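Local atomic coordinates of leucine aminopeptidase 2 (Saccharomyces cerevisiae, PDB entry 2XPZ), a protein that cleaves di- and tripeptides from the N terminus as a zinc-dependent M1 aminopeptidase and has low epoxide hydrolase activity in vitro. Residues Leu31-Asn36 with Ser165-Ser170; Ser153-Phe158 with Ile202-Ile207; Ile182-Thr187 with Arg195-Val200. All coordinates share one frame; numbering follows the deposited sequence.

Contact 1 (Leu31-Asn36 with Ser165-Ser170); sequences LHTDLN and STFTAS
His-32 ND1 and Thr-166 OG1 sit 2.7 Å apart in a nearly straight hydrogen bond (167°), the hydroxyl lying in the plane of the imidazole at its edge. The ring gets there because CG is anti to the backbone N (chi1 179°), which carries it across to the neighbouring strand. Without the imidazole, as with an alanine here, the Thr-166 hydroxyl would probably lose this partner and be free to turn. Between the backbones, Leu-35 N donates to Thr-168 O in the carbonyl plane, and Ser-170 N reaches Leu-35 O at 2.8 Å, almost straight in line with the carbonyl. Thr-33 N donates to Thr-166 O, while the bond from Thr-168 N to Thr-33 O is weak. On the buried face, Thr-33 CB lies over the Phe-167 ring, 3.9 Å from its centroid, in a CH-pi contact, while Leu-35 CD1 comes within 3.7 Å of Phe-167 CE2. On the other face a water links Asp-34 OD1 to Ser-170 OG. Leu-31 and His-32 together face Gln-53 as a classic beta bulge against strand 45-56, in the first of the two parallel strands that interrupt the otherwise antiparallel sheet of the M1 N-terminal domain.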
loop_
_atom_site.group_PDB
_atom_site.type_symbol
_atom_site.label_atom_id
_atom_site.label_comp_id
_atom_site.label_asym_id
_atom_site.label_seq_id
_atom_site.Cartn_x
_atom_site.Cartn_y
_atom_site.Cartn_z
ATOM N N LEU A 31 -23.820 -13.012 -4.950
ATOM C CA LEU A 31 -23.772 -13.139 -6.396
ATOM C C LEU A 31 -23.499 -11.810 -7.058
ATOM O O LEU A 31 -22.979 -11.758 -8.167
ATOM C CB LEU A 31 -25.049 -13.771 -6.943
ATOM C CG LEU A 31 -25.205 -15.242 -6.571
ATOM C CD1 LEU A 31 -26.566 -15.729 -6.974
ATOM C CD2 LEU A 31 -24.132 -16.064 -7.235
ATOM N N HIS A 32 -23.833 -10.728 -6.375
ATOM C CA HIS A 32 -23.641 -9.406 -6.952
ATOM C C HIS A 32 -24.014 -8.355 -5.949
ATOM O O HIS A 32 -24.983 -8.509 -5.217
ATOM C CB HIS A 32 -24.496 -9.232 -8.207
ATOM C CG HIS A 32 -24.361 -7.883 -8.846
ATOM N ND1 HIS A 32 -23.294 -7.552 -9.652
ATOM C CD2 HIS A 32 -25.153 -6.793 -8.795
ATOM C CE1 HIS A 32 -23.440 -6.309 -10.073
ATOM N NE2 HIS A 32 -24.555 -5.823 -9.572
ATOM N N THR A 33 -23.233 -7.286 -5.916
ATOM C CA THR A 33 -23.458 -6.210 -4.966
ATOM C C THR A 33 -23.668 -4.917 -5.741
ATOM O O THR A 33 -23.075 -4.719 -6.805
ATOM C CB THR A 33 -22.280 -6.061 -3.986
ATOM O OG1 THR A 33 -21.865 -7.351 -3.521
ATOM C CG2 THR A 33 -22.674 -5.196 -2.797
ATOM N N ASP A 34 -24.535 -4.057 -5.220
ATOM C CA ASP A 34 -24.850 -2.785 -5.864
ATOM C C ASP A 34 -24.879 -1.672 -4.821
ATOM O O ASP A 34 -25.533 -1.797 -3.789
ATOM C CB ASP A 34 -26.192 -2.860 -6.607
ATOM C CG ASP A 34 -26.500 -1.596 -7.402
ATOM O OD1 ASP A 34 -25.877 -1.389 -8.459
ATOM O OD2 ASP A 34 -27.371 -0.802 -6.980
ATOM N N LEU A 35 -24.151 -0.593 -5.089
ATOM C CA LEU A 35 -24.086 0.545 -4.181
ATOM C C LEU A 35 -24.781 1.770 -4.797
ATOM O O LEU A 35 -24.407 2.219 -5.877
ATOM C CB LEU A 35 -22.625 0.868 -3.847
ATOM C CG LEU A 35 -21.800 -0.161 -3.063
ATOM C CD1 LEU A 35 -20.315 0.123 -3.235
ATOM C CD2 LEU A 35 -22.183 -0.192 -1.584
ATOM N N ASN A 36 -25.810 2.290 -4.128
ATOM C CA ASN A 36 -26.437 3.542 -4.558
ATOM C C ASN A 36 -26.203 4.605 -3.514
ATOM O O ASN A 36 -26.955 4.724 -2.549
ATOM C CB ASN A 36 -27.930 3.385 -4.828
ATOM C CG ASN A 36 -28.472 4.490 -5.700
ATOM O OD1 ASN A 36 -27.970 4.730 -6.797
ATOM N ND2 ASN A 36 -29.494 5.178 -5.217
ATOM N N SER A 165 -17.379 -10.236 -4.845
ATOM C CA SER A 165 -18.571 -10.092 -5.686
ATOM C C SER A 165 -18.454 -8.991 -6.740
ATOM O O SER A 165 -17.829 -7.952 -6.506
ATOM C CB SER A 165 -19.829 -9.891 -4.831
ATOM O OG SER A 165 -20.296 -8.557 -4.842
ATOM N N THR A 166 -19.042 -9.222 -7.911
ATOM C CA THR A 166 -19.040 -8.181 -8.915
ATOM C C THR A 166 -19.726 -6.978 -8.290
ATOM O O THR A 166 -20.350 -7.087 -7.242
ATOM C CB THR A 166 -19.695 -8.631 -10.230
ATOM O OG1 THR A 166 -21.070 -8.949 -10.013
ATOM C CG2 THR A 166 -19.007 -9.855 -10.749
ATOM N N PHE A 167 -19.577 -5.821 -8.905
ATOM C CA PHE A 167 -20.136 -4.608 -8.327
ATOM C C PHE A 167 -20.686 -3.706 -9.398
ATOM O O PHE A 167 -20.274 -3.728 -10.540
ATOM C CB PHE A 167 -19.069 -3.811 -7.582
ATOM C CG PHE A 167 -19.021 -4.071 -6.122
ATOM C CD1 PHE A 167 -18.232 -5.081 -5.625
ATOM C CD2 PHE A 167 -19.721 -3.281 -5.242
ATOM C CE1 PHE A 167 -18.160 -5.305 -4.283
ATOM C CE2 PHE A 167 -19.650 -3.507 -3.895
ATOM C CZ PHE A 167 -18.868 -4.515 -3.419
ATOM N N THR A 168 -21.591 -2.854 -8.988
ATOM C CA THR A 168 -22.156 -1.889 -9.886
ATOM C C THR A 168 -22.427 -0.742 -8.911
ATOM O O THR A 168 -22.788 -0.983 -7.771
ATOM C CB THR A 168 -23.349 -2.553 -10.707
ATOM O OG1 THR A 168 -23.819 -1.684 -11.739
ATOM C CG2 THR A 168 -24.485 -2.995 -9.840
ATOM N N ALA A 169 -22.130 0.495 -9.285
ATOM C CA ALA A 169 -22.222 1.569 -8.298
ATOM C C ALA A 169 -22.709 2.873 -8.899
ATOM O O ALA A 169 -22.167 3.339 -9.902
ATOM C CB ALA A 169 -20.882 1.794 -7.619
ATOM N N SER A 170 -23.722 3.459 -8.262
ATOM C CA SER A 170 -24.258 4.764 -8.619
ATOM C C SER A 170 -23.954 5.707 -7.485
ATOM O O SER A 170 -24.503 5.573 -6.402
ATOM C CB SER A 170 -25.771 4.691 -8.795
ATOM O OG SER A 170 -26.096 4.031 -10.001
HETATM O O HOH W 1 -20.007 -12.510 -8.060
HETATM O O HOH W 2 -26.208 1.238 -9.914
#

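Contact 2 (Ser153-Phe158 with Ile202-Ile207); sequences SLFPCF and IPAYLI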
loop_
_atom_site.group_PDB
_atom_site.type_symbol
_atom_site.label_atom_id
_atom_site.label_comp_id
_atom_site.label_asym_id
_atom_site.label_seq_id
_atom_site.Cartn_x
_atom_site.Cartn_y
_atom_site.Cartn_z
ATOM N N SER A 153 -17.561 -0.037 7.536
ATOM C CA SER A 153 -17.889 1.321 7.978
ATOM C C SER A 153 -18.434 2.192 6.845
ATOM O O SER A 153 -19.017 3.245 7.090
ATOM C CB SER A 153 -16.674 1.988 8.624
ATOM O OG SER A 153 -17.066 2.936 9.606
ATOM N N LEU A 154 -18.243 1.747 5.606
ATOM C CA LEU A 154 -18.812 2.441 4.459
ATOM C C LEU A 154 -20.206 1.897 4.103
ATOM O O LEU A 154 -21.121 2.668 3.819
ATOM C CB LEU A 154 -17.873 2.362 3.258
ATOM C CG LEU A 154 -18.376 3.147 2.053
ATOM C CD1 LEU A 154 -18.547 4.605 2.428
ATOM C CD2 LEU A 154 -17.430 2.995 0.883
ATOM N N PHE A 155 -20.357 0.573 4.136
ATOM C CA PHE A 155 -21.637 -0.085 3.863
ATOM C C PHE A 155 -21.741 -1.475 4.529
ATOM O O PHE A 155 -20.724 -2.107 4.781
ATOM C CB PHE A 155 -21.859 -0.188 2.356
ATOM C CG PHE A 155 -20.876 -1.075 1.654
ATOM C CD1 PHE A 155 -21.213 -2.378 1.329
ATOM C CD2 PHE A 155 -19.629 -0.600 1.297
ATOM C CE1 PHE A 155 -20.324 -3.192 0.675
ATOM C CE2 PHE A 155 -18.735 -1.414 0.647
ATOM C CZ PHE A 155 -19.081 -2.712 0.338
ATOM N N PRO A 156 -22.969 -1.951 4.834
ATOM C CA PRO A 156 -23.084 -3.272 5.461
ATOM C C PRO A 156 -22.779 -4.375 4.472
ATOM O O PRO A 156 -23.263 -4.341 3.352
ATOM C CB PRO A 156 -24.553 -3.338 5.875
ATOM C CG PRO A 156 -25.027 -1.939 5.864
ATOM C CD PRO A 156 -24.276 -1.285 4.761
ATOM N N CYS A 157 -21.985 -5.350 4.890
ATOM C CA CYS A 157 -21.530 -6.386 3.976
ATOM C C CYS A 157 -20.849 -7.549 4.701
ATOM O O CYS A 157 -20.714 -7.543 5.920
ATOM C CB CYS A 157 -20.567 -5.776 2.953
ATOM S SG CYS A 157 -19.107 -4.954 3.673
ATOM N N PHE A 158 -20.445 -8.555 3.935
ATOM C CA PHE A 158 -19.545 -9.587 4.428
ATOM C C PHE A 158 -18.127 -9.050 4.262
ATOM O O PHE A 158 -17.528 -9.141 3.190
ATOM C CB PHE A 158 -19.738 -10.875 3.630
ATOM C CG PHE A 158 -21.174 -11.314 3.547
ATOM C CD1 PHE A 158 -21.761 -11.995 4.595
ATOM C CD2 PHE A 158 -21.941 -11.030 2.431
ATOM C CE1 PHE A 158 -23.081 -12.397 4.532
ATOM C CE2 PHE A 158 -23.269 -11.434 2.365
ATOM C CZ PHE A 158 -23.832 -12.115 3.418
ATOM N N ILE A 202 -14.544 -8.587 -6.802
ATOM C CA ILE A 202 -13.609 -8.038 -5.847
ATOM C C ILE A 202 -14.163 -8.151 -4.443
ATOM O O ILE A 202 -15.376 -8.247 -4.245
ATOM C CB ILE A 202 -13.291 -6.564 -6.133
ATOM C CG1 ILE A 202 -14.578 -5.750 -6.244
ATOM C CG2 ILE A 202 -12.486 -6.458 -7.393
ATOM C CD1 ILE A 202 -14.405 -4.294 -5.912
ATOM N N PRO A 203 -13.261 -8.167 -3.460
ATOM C CA PRO A 203 -13.592 -8.079 -2.038
ATOM C C PRO A 203 -13.925 -6.644 -1.708
ATOM O O PRO A 203 -13.539 -5.748 -2.458
ATOM C CB PRO A 203 -12.294 -8.472 -1.353
ATOM C CG PRO A 203 -11.231 -8.207 -2.361
ATOM C CD PRO A 203 -11.827 -8.380 -3.702
ATOM N N ALA A 204 -14.629 -6.423 -0.606
ATOM C CA ALA A 204 -15.093 -5.087 -0.264
ATOM C C ALA A 204 -13.975 -4.138 0.176
ATOM O O ALA A 204 -14.113 -2.933 0.050
ATOM C CB ALA A 204 -16.181 -5.159 0.788
ATOM N N TYR A 205 -12.876 -4.667 0.699
ATOM C CA TYR A 205 -11.759 -3.809 1.096
ATOM C C TYR A 205 -11.109 -3.171 -0.131
ATOM O O TYR A 205 -10.366 -2.197 -0.005
ATOM C CB TYR A 205 -10.708 -4.555 1.952
ATOM C CG TYR A 205 -9.706 -5.381 1.164
ATOM C CD1 TYR A 205 -8.559 -4.808 0.622
ATOM C CD2 TYR A 205 -9.909 -6.735 0.961
ATOM C CE1 TYR A 205 -7.659 -5.571 -0.097
ATOM C CE2 TYR A 205 -9.011 -7.493 0.251
ATOM C CZ TYR A 205 -7.902 -6.912 -0.266
ATOM O OH TYR A 205 -7.057 -7.695 -0.975
ATOM N N LEU A 206 -11.388 -3.716 -1.317
ATOM C CA LEU A 206 -10.846 -3.142 -2.545
ATOM C C LEU A 206 -11.764 -2.078 -3.116
ATOM O O LEU A 206 -11.379 -1.352 -4.018
ATOM C CB LEU A 206 -10.578 -4.218 -3.596
ATOM C CG LEU A 206 -9.331 -5.074 -3.402
ATOM C CD1 LEU A 206 -9.173 -5.989 -4.587
ATOM C CD2 LEU A 206 -8.108 -4.183 -3.234
ATOM N N ILE A 207 -12.986 -2.005 -2.602
ATOM C CA ILE A 207 -13.918 -0.950 -2.977
ATOM C C ILE A 207 -13.275 0.394 -2.677
ATOM O O ILE A 207 -12.800 0.646 -1.579
ATOM C CB ILE A 207 -15.285 -1.095 -2.246
ATOM C CG1 ILE A 207 -16.099 -2.211 -2.875
ATOM C CG2 ILE A 207 -16.106 0.179 -2.345
ATOM C CD1 ILE A 207 -16.615 -1.839 -4.227
HETATM O O HOH W 3 -16.318 -8.917 0.730
#
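Two buried loops of the M1 N-terminal domain meet where Ala-204, at the start of a short 3-10 turn, sets its methyl against Phe-155 and Cys-157. Ala-204 CB is 3.8 Å from Phe-155 CZ, at the far end of the ring, and 4.1 Å from Cys-157 SG. Both partners use the same first torsion: in Phe-155 (chi1 65°) and Cys-157 (chi1 58°) the gamma atom sits between the backbone N and the carbonyl carbon, which puts the far end of the ring and the sulfur both beside the alanine methyl. Further along, Ile-207 CG2 meets the same ring obliquely, 4.3 Å from Phe-155 CE2, and also approaches Leu-154 CD2, more loosely, at 4.5 Å.

The 3-10 turn, residues 204-206, probably helps Ala-204 and Ile-207 to meet one ring together. Ile-207 N donates to Ala-204 O at 3.0 Å, bringing the two residues round to the same side, while Tyr-205 heads away to meet Trp-317 edge-to-face and hydrogen-bond Asn-323, next in sequence to the zinc ligand Glu-324. The loop 153-158 in turn rests on the large sheet, with Phe-155 against Phe-118 and Cys-157 against Phe-52, so the turn is packed onto that sheet through an intervening layer of side chains.

No direct hydrogen bond joins the loops. Their polar link is a water 2.8 Å from Phe-158 O, which accepts from Ala-204 N at 3.3 Å. At the opposite end of the contact from this water, the side chain of Ile-207 lies about 4 Å from that of Leu-146, part of the substrate-binding site.

Contact 3 (Ile182-Thr187 with Arg195-Val200); sequences IRIEDT and RFEQKV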
loop_
_atom_site.group_PDB
_atom_site.type_symbol
_atom_site.label_atom_id
_atom_site.label_comp_id
_atom_site.label_asym_id
_atom_site.label_seq_id
_atom_site.Cartn_x
_atom_site.Cartn_y
_atom_site.Cartn_z
ATOM N N ILE A 182 -15.225 0.532 -13.739
ATOM C CA ILE A 182 -15.171 1.215 -15.016
ATOM C C ILE A 182 -16.466 1.958 -15.214
ATOM O O ILE A 182 -17.549 1.395 -15.092
ATOM C CB ILE A 182 -14.912 0.237 -16.162
ATOM C CG1 ILE A 182 -13.553 -0.447 -15.944
ATOM C CG2 ILE A 182 -14.957 0.966 -17.496
ATOM C CD1 ILE A 182 -13.141 -1.378 -17.036
ATOM N N ARG A 183 -16.350 3.242 -15.490
ATOM C CA ARG A 183 -17.514 4.081 -15.598
ATOM C C ARG A 183 -18.385 3.680 -16.780
ATOM O O ARG A 183 -17.885 3.441 -17.870
ATOM C CB ARG A 183 -17.070 5.529 -15.737
ATOM C CG ARG A 183 -18.191 6.470 -15.472
ATOM C CD ARG A 183 -17.726 7.850 -15.203
ATOM N NE ARG A 183 -18.842 8.778 -15.303
ATOM C CZ ARG A 183 -18.711 10.096 -15.344
ATOM N NH1 ARG A 183 -17.513 10.646 -15.287
ATOM N NH2 ARG A 183 -19.781 10.866 -15.442
ATOM N N ILE A 184 -19.691 3.614 -16.551
ATOM C CA ILE A 184 -20.669 3.316 -17.592
ATOM C C ILE A 184 -21.206 4.602 -18.229
ATOM O O ILE A 184 -21.117 5.681 -17.642
ATOM C CB ILE A 184 -21.874 2.549 -17.003
ATOM C CG1 ILE A 184 -21.428 1.331 -16.211
ATOM C CG2 ILE A 184 -22.835 2.102 -18.093
ATOM C CD1 ILE A 184 -22.565 0.735 -15.412
ATOM N N GLU A 185 -21.760 4.478 -19.433
ATOM C CA GLU A 185 -22.376 5.605 -20.127
ATOM C C GLU A 185 -23.641 6.058 -19.399
ATOM O O GLU A 185 -24.474 5.236 -19.010
ATOM C CB GLU A 185 -22.692 5.236 -21.585
ATOM C CG GLU A 185 -23.923 4.342 -21.791
ATOM C CD GLU A 185 -23.777 2.953 -21.184
ATOM O OE1 GLU A 185 -22.727 2.312 -21.400
ATOM O OE2 GLU A 185 -24.716 2.500 -20.495
ATOM N N ASP A 186 -23.782 7.365 -19.206
ATOM C CA ASP A 186 -24.922 7.895 -18.463
ATOM C C ASP A 186 -25.710 8.890 -19.318
ATOM O O ASP A 186 -25.162 9.505 -20.231
ATOM C CB ASP A 186 -24.438 8.529 -17.147
ATOM C CG ASP A 186 -25.536 9.268 -16.401
ATOM O OD1 ASP A 186 -25.985 10.327 -16.888
ATOM O OD2 ASP A 186 -25.935 8.799 -15.313
ATOM N N THR A 187 -27.004 9.025 -19.037
ATOM C CA THR A 187 -27.844 9.985 -19.747
ATOM C C THR A 187 -29.117 10.281 -18.959
ATOM O O THR A 187 -29.759 9.374 -18.433
ATOM C CB THR A 187 -28.209 9.506 -21.170
ATOM O OG1 THR A 187 -28.889 10.559 -21.865
ATOM C CG2 THR A 187 -29.109 8.274 -21.112
ATOM N N ARG A 195 -21.779 6.565 -12.578
ATOM C CA ARG A 195 -22.131 5.141 -12.609
ATOM C C ARG A 195 -20.975 4.278 -13.083
ATOM O O ARG A 195 -20.373 4.541 -14.117
ATOM C CB ARG A 195 -23.378 4.904 -13.486
ATOM C CG ARG A 195 -24.701 5.031 -12.719
ATOM C CD ARG A 195 -25.899 5.283 -13.602
ATOM N NE ARG A 195 -27.031 5.723 -12.793
ATOM C CZ ARG A 195 -27.929 4.904 -12.256
ATOM N NH1 ARG A 195 -27.831 3.594 -12.457
ATOM N NH2 ARG A 195 -28.923 5.393 -11.523
ATOM N N PHE A 196 -20.670 3.240 -12.322
ATOM C CA PHE A 196 -19.543 2.383 -12.646
ATOM C C PHE A 196 -19.883 0.896 -12.576
ATOM O O PHE A 196 -20.828 0.483 -11.901
ATOM C CB PHE A 196 -18.405 2.652 -11.677
ATOM C CG PHE A 196 -18.194 4.091 -11.373
ATOM C CD1 PHE A 196 -17.281 4.824 -12.089
ATOM C CD2 PHE A 196 -18.884 4.696 -10.347
ATOM C CE1 PHE A 196 -17.063 6.126 -11.800
ATOM C CE2 PHE A 196 -18.670 6.004 -10.047
ATOM C CZ PHE A 196 -17.761 6.726 -10.776
ATOM N N GLU A 197 -19.080 0.100 -13.268
ATOM C CA GLU A 197 -19.198 -1.345 -13.233
ATOM C C GLU A 197 -17.872 -1.960 -12.837
ATOM O O GLU A 197 -16.831 -1.602 -13.384
ATOM C CB GLU A 197 -19.554 -1.868 -14.615
ATOM C CG GLU A 197 -21.022 -2.066 -14.830
ATOM C CD GLU A 197 -21.340 -2.652 -16.179
ATOM O OE1 GLU A 197 -20.475 -2.620 -17.079
ATOM O OE2 GLU A 197 -22.468 -3.147 -16.332
ATOM N N GLN A 198 -17.917 -2.889 -11.889
ATOM C CA GLN A 198 -16.788 -3.768 -11.610
ATOM C C GLN A 198 -17.146 -5.181 -12.062
ATOM O O GLN A 198 -17.783 -5.922 -11.322
ATOM C CB GLN A 198 -16.459 -3.770 -10.120
ATOM C CG GLN A 198 -15.210 -4.551 -9.799
ATOM C CD GLN A 198 -14.083 -4.167 -10.711
ATOM O OE1 GLN A 198 -13.879 -4.774 -11.757
ATOM N NE2 GLN A 198 -13.356 -3.130 -10.338
ATOM N N LYS A 199 -16.747 -5.535 -13.284
ATOM C CA LYS A 199 -17.113 -6.805 -13.931
ATOM C C LYS A 199 -16.375 -8.020 -13.374
ATOM O O LYS A 199 -16.775 -9.164 -13.606
ATOM C CB LYS A 199 -16.868 -6.726 -15.441
ATOM C CG LYS A 199 -17.914 -5.960 -16.207
ATOM C CD LYS A 199 -17.539 -5.820 -17.672
ATOM C CE LYS A 199 -16.111 -5.310 -17.819
ATOM N NZ LYS A 199 -15.137 -6.426 -18.020
ATOM N N VAL A 200 -15.290 -7.761 -12.654
ATOM C CA VAL A 200 -14.526 -8.805 -12.002
ATOM C C VAL A 200 -14.884 -8.853 -10.515
ATOM O O VAL A 200 -15.118 -7.823 -9.895
ATOM C CB VAL A 200 -13.023 -8.564 -12.169
ATOM C CG1 VAL A 200 -12.238 -9.649 -11.460
ATOM C CG2 VAL A 200 -12.648 -8.513 -13.644
#
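Ile-182 and Glu-197 grip each other through both backbone amides: Ile-182 N donates to Glu-197 O at 2.7 Å and Glu-197 N returns a bond of 2.7 Å to Ile-182 O, making an antiparallel hydrogen-bonded pair. A third bond, from Ile-184 N to Arg-195 O, is equally short at 2.7 Å. Between them Arg-183 and Phe-196 form a non-hydrogen-bonded pair whose CA atoms are 4.0 Å apart, a close spacing that brings the two side chains together on one face of the sheet. There Phe-196 CD1 touches Arg-183 CB at 3.7 Å, and the aliphatic part of the arginine crosses the ring obliquely. Its chain, extended from CG to NE, carries the guanidinium beyond the phenyl group, where NH1 hydrogen-bonds a polyethylene glycol molecule, probably from the crystallisation liquor. Phe-196 also meets the ring of Phe-179.

On the other face, Ile-184 lays its CD1 against the aliphatic part of Glu-197, 3.3 Å from CG, the two side chains crossing at about a right angle. Past Ile-184 the strands of this hairpin part company and the packing gives way to solvent. Asp-186 points toward Arg-195 from its CA, but OD2 stays 4.1 Å from Arg-195 NE, beyond a salt bridge. Asp-186 is poorly ordered, as are its neighbours Glu-185 and Thr-187, and two residues of the connecting loop are not modelled. The order of the hairpin thus appears to come from three short backbone bonds and the hydrocarbon parts of its side chains, with the exposed charges probably contributing only a weak attraction without a defined salt bridge.

Overall arrangement
Starting from the N terminus, strand 28-40 is joined by strand 165-172 in contact 1, which closes a long loop containing most of the large sheet. Contact 2 crosses it: its first segment, 153-158, lies within that loop and its second, 202-207, beyond it. Contact 3 follows contact 1 in series and is nested inside the span of contact 2, a local hairpin at the edge of the sheet. Strand 193-199 lies beside 165-172, with Gln-198 N probably hydrogen-bonded to Phe-167 O, so contacts 1 and 3 share one sheet. Contact 2 packs against contact 1, Ile-207 CD1 on Phe-167 and Phe-155 on Leu-35, tying the sheet to the loops near the substrate site.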